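PDB 6A4V: 49 protein from Murid herpesvirus 4, which probably helps the virus replicate by interacting with the host enzyme poly(ADP-ribose) polymerase 1. Local coordinates for residues C73-C76 with Q77-H81; E125-D128 with S129-Q133; F238-D241 with S242-F246. One frame throughout, in Å; residues are numbered along the deposited sequence.

How the contacts relate
Contacts 1, 2 and 3 follow one another along the chain, and each closes before the next opens. Contact 1 is about two and a half turns of helix 61-85, in its later half, and contact 3 is the opening of helix 238-262. Far apart in sequence, they are neighbours in space: their centres lie about 10 Å apart and they touch, with Cys76 SG packed 3.5 Å from Phe246 O. Contact 2 is the link between helices 111-126 and 131-146, its centre about 32 Å from that of contact 1 and about 27 Å from that of contact 3. All three belong to one mainly helical, elongated chain, so they sample both a helix-helix interface and a surface connection.

Contact 1: residues C73-C76 with Q77-H81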
loop_
_atom_site.group_PDB
_atom_site.type_symbol
_atom_site.label_atom_id
_atom_site.label_comp_id
_atom_site.label_asym_id
_atom_site.label_seq_id
_atom_site.Cartn_x
_atom_site.Cartn_y
_atom_site.Cartn_z
ATOM N N CYS B 73 -13.793 4.334 1.777
ATOM C CA CYS B 73 -13.034 3.506 0.817
ATOM C C CYS B 73 -11.518 3.435 1.124
ATOM O O CYS B 73 -10.828 2.336 1.035
ATOM C CB CYS B 73 -13.179 4.119 -0.566
ATOM S SG CYS B 73 -12.774 2.862 -1.765
ATOM N N LYS B 74 -10.905 4.595 1.390
ATOM C CA LYS B 74 -9.492 4.619 1.774
ATOM C C LYS B 74 -9.322 3.736 3.006
ATOM O O LYS B 74 -8.484 2.787 3.032
ATOM C CB LYS B 74 -9.059 6.046 2.027
ATOM C CG LYS B 74 -8.733 6.777 0.725
ATOM C CD LYS B 74 -9.315 8.181 0.642
ATOM C CE LYS B 74 -9.152 8.799 -0.738
ATOM N NZ LYS B 74 -10.138 9.876 -0.999
ATOM N N ILE B 75 -10.143 4.019 4.010
ATOM C CA ILE B 75 -9.931 3.381 5.293
ATOM C C ILE B 75 -10.015 1.881 5.112
ATOM O O ILE B 75 -9.120 1.164 5.482
ATOM C CB ILE B 75 -10.894 3.862 6.375
ATOM C CG1 ILE B 75 -10.489 5.258 6.821
ATOM C CG2 ILE B 75 -10.872 2.847 7.532
ATOM C CD1 ILE B 75 -11.486 5.913 7.786
ATOM N N CYS B 76 -11.060 1.401 4.467
ATOM C CA CYS B 76 -11.188 -0.094 4.280
ATOM C C CYS B 76 -10.000 -0.708 3.520
ATOM O O CYS B 76 -9.524 -1.804 3.827
ATOM C CB CYS B 76 -12.493 -0.394 3.541
ATOM S SG CYS B 76 -13.965 -0.102 4.548
ATOM N N GLN B 77 -9.558 -0.015 2.478
ATOM C CA GLN B 77 -8.477 -0.389 1.677
ATOM C C GLN B 77 -7.213 -0.466 2.528
ATOM O O GLN B 77 -6.450 -1.474 2.473
ATOM C CB GLN B 77 -8.250 0.617 0.547
ATOM C CG GLN B 77 -7.068 0.235 -0.346
ATOM C CD GLN B 77 -6.901 1.111 -1.567
ATOM O OE1 GLN B 77 -6.942 2.345 -1.504
ATOM N NE2 GLN B 77 -6.482 0.478 -2.659
ATOM N N THR B 78 -6.942 0.599 3.262
ATOM C CA THR B 78 -5.768 0.529 4.151
ATOM C C THR B 78 -5.943 -0.654 5.108
ATOM O O THR B 78 -5.009 -1.404 5.308
ATOM C CB THR B 78 -5.614 1.822 4.957
ATOM O OG1 THR B 78 -5.514 2.791 3.948
ATOM C CG2 THR B 78 -4.424 1.929 5.861
ATOM N N LEU B 79 -7.128 -0.843 5.682
ATOM C CA LEU B 79 -7.296 -1.894 6.707
ATOM C C LEU B 79 -7.123 -3.313 6.132
ATOM O O LEU B 79 -6.657 -4.218 6.826
ATOM C CB LEU B 79 -8.664 -1.766 7.367
ATOM C CG LEU B 79 -8.902 -0.525 8.231
ATOM C CD1 LEU B 79 -10.297 -0.582 8.856
ATOM C CD2 LEU B 79 -7.860 -0.405 9.316
ATOM N N ARG B 80 -7.450 -3.513 4.859
ATOM C CA ARG B 80 -7.169 -4.800 4.202
ATOM C C ARG B 80 -5.662 -5.009 3.944
ATOM O O ARG B 80 -5.161 -6.140 4.077
ATOM C CB ARG B 80 -7.868 -4.883 2.845
ATOM C CG ARG B 80 -7.546 -6.169 2.091
ATOM C CD ARG B 80 -8.524 -7.291 2.355
ATOM N NE ARG B 80 -8.409 -8.247 3.457
ATOM C CZ ARG B 80 -9.447 -8.956 3.879
ATOM N NH1 ARG B 80 -10.682 -8.514 3.664
ATOM N NH2 ARG B 80 -9.266 -10.090 4.527
ATOM N N HIS B 81 -4.984 -3.956 3.489
ATOM C CA HIS B 81 -3.497 -3.984 3.376
ATOM C C HIS B 81 -2.935 -4.447 4.721
ATOM O O HIS B 81 -2.153 -5.388 4.785
ATOM C CB HIS B 81 -2.857 -2.647 2.921
ATOM C CG HIS B 81 -3.197 -2.134 1.549
ATOM N ND1 HIS B 81 -2.877 -0.828 1.141
ATOM C CD2 HIS B 81 -3.857 -2.686 0.488
ATOM C CE1 HIS B 81 -3.271 -0.631 -0.115
ATOM N NE2 HIS B 81 -3.876 -1.758 -0.543
#
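Leu79 sits one turn beyond Ile75 on the same helix, and the two side chains run out from the helix alongside each other. At the root, Leu79 CB rests over the carbonyl oxygen of Ile75. One bond further out, Leu79 CG comes still closer, 3.2 Å from Ile75 O, because CG lies anti to its own carbonyl carbon (chi1 -67°) and therefore leans back over the preceding turn. Leu79 CD1 then reaches the branch methyl Ile75 CG2 at 3.7 Å, the apolar touch between the two side chains. The other methyl, Leu79 CD2, meets Leu239 CD1 of helix 238-262 at 3.8 Å.

The backbone carrying this pair has regular i to i+4 bonding. Leu79 N donates to Ile75 O at 2.8 Å, while Gln77 N and Arg80 N bond to Cys73 O and Cys76 O. Lys74 O is gripped twice by a single residue: Thr78 N approaches head-on at 2.7 Å, and Thr78 OG1 donates to the same oxygen at 3.1 Å from above the carbonyl plane. The hydroxyl is thereby tied back to its own helix. Gln77, extended beyond CG, instead carries its amide away to Thr295, and Arg80 NH1 bonds to Asn293.

Helix 61-85 is thus covered on several sides. Cys73, Cys76 and Gln77 pack on helix 295-312, Leu79 also touches Phe246 and Ser242 of helix 238-262, and Pro42 borders both Ile75 and Leu79. Further round, His81 meets His81 of the second subunit edge-to-face.

Contact 2: residues E125-D128 with S129-Q133; sequences EAND and SNLLQ
With CG anti to the backbone nitrogen in both residues (chi1 -178° in Asn127, 165° in Leu131), the torsions bring the end of Asn127 close to Leu131, and the two side chains cross obliquely. The touch is light: the amide oxygen Asn127 OD1 comes to 3.8 Å from the methyl Leu131 CD2, a van der Waals contact of an amide oxygen with a methyl.

The backbone does the binding. Leu131 N donates to Asp128 O at 3.2 Å, closing a type I beta turn from Asp128 to Leu131. The donor stands above the carbonyl plane, 62° out of it, as a tight turn allows. Leu131 CB also lies 3.4 Å from Asp128 O. Leu131 is the buried member of an otherwise largely exposed group, and it goes on to pack against Phe227 of helix 213-235 and Arg94 of helix 89-104.

Asn127 leaves helix 111-126 with a positive phi, a conformation that asparagine tolerates well, and Asn130 takes the N-cap position of helix 131-146, though its side chain makes no capping bond. A short turn joining two consecutive helices in this way is typical of all-helical folds.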
loop_
_atom_site.group_PDB
_atom_site.type_symbol
_atom_site.label_atom_id
_atom_site.label_comp_id
_atom_site.label_asym_id
_atom_site.label_seq_id
_atom_site.Cartn_x
_atom_site.Cartn_y
_atom_site.Cartn_z
ATOM N N GLU B 125 13.050 -16.398 20.719
ATOM C CA GLU B 125 13.209 -17.512 19.743
ATOM C C GLU B 125 12.170 -18.603 20.015
ATOM O O GLU B 125 11.563 -19.150 19.057
ATOM C CB GLU B 125 14.628 -18.057 19.734
ATOM C CG GLU B 125 15.520 -17.328 18.753
ATOM C CD GLU B 125 16.982 -17.399 19.143
ATOM O OE1 GLU B 125 17.369 -18.434 19.757
ATOM O OE2 GLU B 125 17.708 -16.412 18.878
ATOM N N ALA B 126 11.887 -18.879 21.293
ATOM C CA ALA B 126 10.980 -19.985 21.584
ATOM C C ALA B 126 9.532 -19.553 21.413
ATOM O O ALA B 126 8.647 -20.416 21.308
ATOM C CB ALA B 126 11.194 -20.514 22.962
ATOM N N ASN B 127 9.300 -18.235 21.490
ATOM C CA ASN B 127 7.946 -17.660 21.414
ATOM C C ASN B 127 6.951 -18.466 22.263
ATOM O O ASN B 127 5.931 -18.943 21.771
ATOM C CB ASN B 127 7.455 -17.608 19.975
ATOM C CG ASN B 127 6.093 -16.981 19.830
ATOM O OD1 ASN B 127 5.769 -15.981 20.462
ATOM N ND2 ASN B 127 5.306 -17.537 18.942
ATOM N N ASP B 128 7.274 -18.588 23.555
ATOM C CA ASP B 128 6.525 -19.402 24.533
ATOM C C ASP B 128 5.328 -18.614 25.061
ATOM O O ASP B 128 5.213 -17.407 24.830
ATOM C CB ASP B 128 7.431 -19.742 25.724
ATOM C CG ASP B 128 7.306 -21.175 26.185
ATOM O OD1 ASP B 128 7.146 -22.060 25.310
ATOM O OD2 ASP B 128 7.370 -21.393 27.413
ATOM N N SER B 129 4.475 -19.293 25.834
ATOM C CA SER B 129 3.318 -18.673 26.454
ATOM C C SER B 129 3.746 -17.560 27.420
ATOM O O SER B 129 3.091 -16.501 27.499
ATOM C CB SER B 129 2.484 -19.687 27.162
ATOM O OG SER B 129 3.242 -20.265 28.208
ATOM N N ASN B 130 4.886 -17.749 28.083
ATOM C CA ASN B 130 5.399 -16.785 29.087
ATOM C C ASN B 130 6.128 -15.574 28.465
ATOM O O ASN B 130 6.786 -14.746 29.184
ATOM C CB ASN B 130 6.266 -17.526 30.099
ATOM C CG ASN B 130 6.349 -16.797 31.425
ATOM O OD1 ASN B 130 7.423 -16.622 31.992
ATOM N ND2 ASN B 130 5.206 -16.390 31.935
ATOM N N LEU B 131 6.120 -15.438 27.132
ATOM C CA LEU B 131 7.102 -14.538 26.519
ATOM C C LEU B 131 7.049 -13.110 27.080
ATOM O O LEU B 131 8.064 -12.455 27.270
ATOM C CB LEU B 131 6.892 -14.489 25.006
ATOM C CG LEU B 131 7.596 -13.331 24.305
ATOM C CD1 LEU B 131 9.101 -13.360 24.565
ATOM C CD2 LEU B 131 7.347 -13.382 22.790
ATOM N N LEU B 132 5.857 -12.569 27.184
ATOM C CA LEU B 132 5.635 -11.181 27.447
ATOM C C LEU B 132 6.109 -10.864 28.856
ATOM O O LEU B 132 6.469 -9.722 29.139
ATOM C CB LEU B 132 4.143 -10.894 27.310
ATOM C CG LEU B 132 3.678 -10.779 25.860
ATOM C CD1 LEU B 132 2.171 -10.580 25.804
ATOM C CD2 LEU B 132 4.427 -9.635 25.159
ATOM N N GLN B 133 6.102 -11.899 29.701
ATOM C CA GLN B 133 6.494 -11.747 31.066
ATOM C C GLN B 133 8.000 -11.860 31.140
ATOM O O GLN B 133 8.630 -11.194 31.940
ATOM C CB GLN B 133 5.792 -12.802 31.919
ATOM C CG GLN B 133 4.306 -12.527 32.054
ATOM C CD GLN B 133 3.521 -13.809 32.137
ATOM O OE1 GLN B 133 3.400 -14.409 33.211
ATOM N NE2 GLN B 133 2.994 -14.237 30.992
#

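Contact 3: residues F238-D241 with S242-F246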
loop_
_atom_site.group_PDB
_atom_site.type_symbol
_atom_site.label_atom_id
_atom_site.label_comp_id
_atom_site.label_asym_id
_atom_site.label_seq_id
_atom_site.Cartn_x
_atom_site.Cartn_y
_atom_site.Cartn_z
ATOM N N PHE B 238 -8.490 -7.372 16.912
ATOM C CA PHE B 238 -9.125 -5.995 16.805
ATOM C C PHE B 238 -9.038 -5.470 15.362
ATOM O O PHE B 238 -9.955 -4.875 14.911
ATOM C CB PHE B 238 -8.549 -5.004 17.824
ATOM C CG PHE B 238 -8.752 -5.348 19.299
ATOM C CD1 PHE B 238 -9.852 -6.070 19.747
ATOM C CD2 PHE B 238 -7.827 -4.946 20.254
ATOM C CE1 PHE B 238 -10.015 -6.381 21.101
ATOM C CE2 PHE B 238 -8.015 -5.199 21.620
ATOM C CZ PHE B 238 -9.092 -5.936 22.036
ATOM N N LEU B 239 -7.995 -5.786 14.580
ATOM C CA LEU B 239 -7.971 -5.217 13.202
ATOM C C LEU B 239 -9.109 -5.819 12.368
ATOM O O LEU B 239 -9.825 -5.067 11.620
ATOM C CB LEU B 239 -6.591 -5.400 12.570
ATOM C CG LEU B 239 -6.481 -5.175 11.063
ATOM C CD1 LEU B 239 -6.735 -3.732 10.697
ATOM C CD2 LEU B 239 -5.121 -5.604 10.575
ATOM N N LEU B 240 -9.269 -7.136 12.423
ATOM C CA LEU B 240 -10.480 -7.810 11.700
ATOM C C LEU B 240 -11.816 -7.203 12.127
ATOM O O LEU B 240 -12.602 -6.805 11.264
ATOM C CB LEU B 240 -10.451 -9.311 11.931
ATOM C CG LEU B 240 -11.636 -10.186 11.446
ATOM C CD1 LEU B 240 -11.804 -10.169 9.951
ATOM C CD2 LEU B 240 -11.365 -11.624 11.908
ATOM N N ASP B 241 -12.033 -7.059 13.431
ATOM C CA ASP B 241 -13.233 -6.408 13.922
ATOM C C ASP B 241 -13.427 -5.068 13.219
ATOM O O ASP B 241 -14.511 -4.690 12.771
ATOM C CB ASP B 241 -13.195 -6.111 15.416
ATOM C CG ASP B 241 -13.371 -7.352 16.282
ATOM O OD1 ASP B 241 -13.766 -8.405 15.723
ATOM O OD2 ASP B 241 -13.099 -7.256 17.506
ATOM N N SER B 242 -12.362 -4.305 13.172
ATOM C CA SER B 242 -12.551 -2.964 12.830
ATOM C C SER B 242 -12.843 -2.927 11.324
ATOM O O SER B 242 -13.622 -2.117 10.896
ATOM C CB SER B 242 -11.368 -2.134 13.305
ATOM O OG SER B 242 -11.243 -1.009 12.523
ATOM N N LEU B 243 -12.245 -3.860 10.580
ATOM C CA LEU B 243 -12.388 -4.046 9.121
ATOM C C LEU B 243 -13.823 -4.432 8.815
ATOM O O LEU B 243 -14.431 -3.887 7.869
ATOM C CB LEU B 243 -11.429 -5.155 8.612
ATOM C CG LEU B 243 -11.322 -5.332 7.107
ATOM C CD1 LEU B 243 -9.973 -5.883 6.738
ATOM C CD2 LEU B 243 -12.402 -6.251 6.515
ATOM N N VAL B 244 -14.368 -5.350 9.621
ATOM C CA VAL B 244 -15.799 -5.727 9.443
ATOM C C VAL B 244 -16.727 -4.526 9.657
ATOM O O VAL B 244 -17.592 -4.250 8.824
ATOM C CB VAL B 244 -16.171 -6.912 10.339
ATOM C CG1 VAL B 244 -17.644 -7.119 10.302
ATOM C CG2 VAL B 244 -15.416 -8.172 9.888
ATOM N N ALA B 245 -16.596 -3.833 10.795
ATOM C CA ALA B 245 -17.436 -2.651 11.062
ATOM C C ALA B 245 -17.299 -1.694 9.903
ATOM O O ALA B 245 -18.277 -1.204 9.341
ATOM C CB ALA B 245 -17.032 -1.937 12.338
ATOM N N PHE B 246 -16.061 -1.384 9.532
ATOM C CA PHE B 246 -15.907 -0.298 8.559
ATOM C C PHE B 246 -16.413 -0.732 7.166
ATOM O O PHE B 246 -16.968 0.108 6.365
ATOM C CB PHE B 246 -14.467 0.172 8.598
ATOM C CG PHE B 246 -14.159 1.161 9.683
ATOM C CD1 PHE B 246 -14.658 2.446 9.606
ATOM C CD2 PHE B 246 -13.265 0.840 10.686
ATOM C CE1 PHE B 246 -14.360 3.370 10.581
ATOM C CE2 PHE B 246 -12.948 1.765 11.656
ATOM C CZ PHE B 246 -13.487 3.034 11.599
#
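The Leu240 CD1 methyl lies against Val244 CG2, one turn further along the helix, at 4.1 Å, a loose apolar touch between two side chains that leave the helix in the same direction. Val244 CG2 is held beside its backbone nitrogen, anti to its carbonyl carbon, and this leans it back toward the preceding turn, where it also comes to 3.4 Å from Leu240 O. That oxygen is at the same time the acceptor for Val244 N at 2.8 Å, a nearly straight bond with an N-H...O angle of 164°. Val244 thus meets this carbonyl oxygen twice, through its N-H and through a methyl.

The same i to i+4 pattern continues on either side of this pair. Leu243 N bonds to Leu239 O, and Ala245 N to Asp241 O at 3.0 Å. Ser242 N is shared: its main acceptor is Phe238 O at 3.0 Å, with a weak second bond to Leu239 O, a bifurcation close to the start of the helix. Leu243 CB is packed 3.3 Å from Leu240 O. Ser242 OG, anti to its backbone nitrogen (chi1 154°), lies in the plane of the Phe246 ring at its edge.

The faces of this first part of helix 238-262 have different surroundings. Leu239 and Leu243 both press on Leu83 of helix 61-85. Phe246 packs on Leu44 and Val47 of helix 44-57. Phe238 meets the ring of Phe189, their planes steeply inclined, and touches Tyr41. Asp241 and Val244 belong to the exposed side, so the helix is embedded on one flank and faces solvent on another.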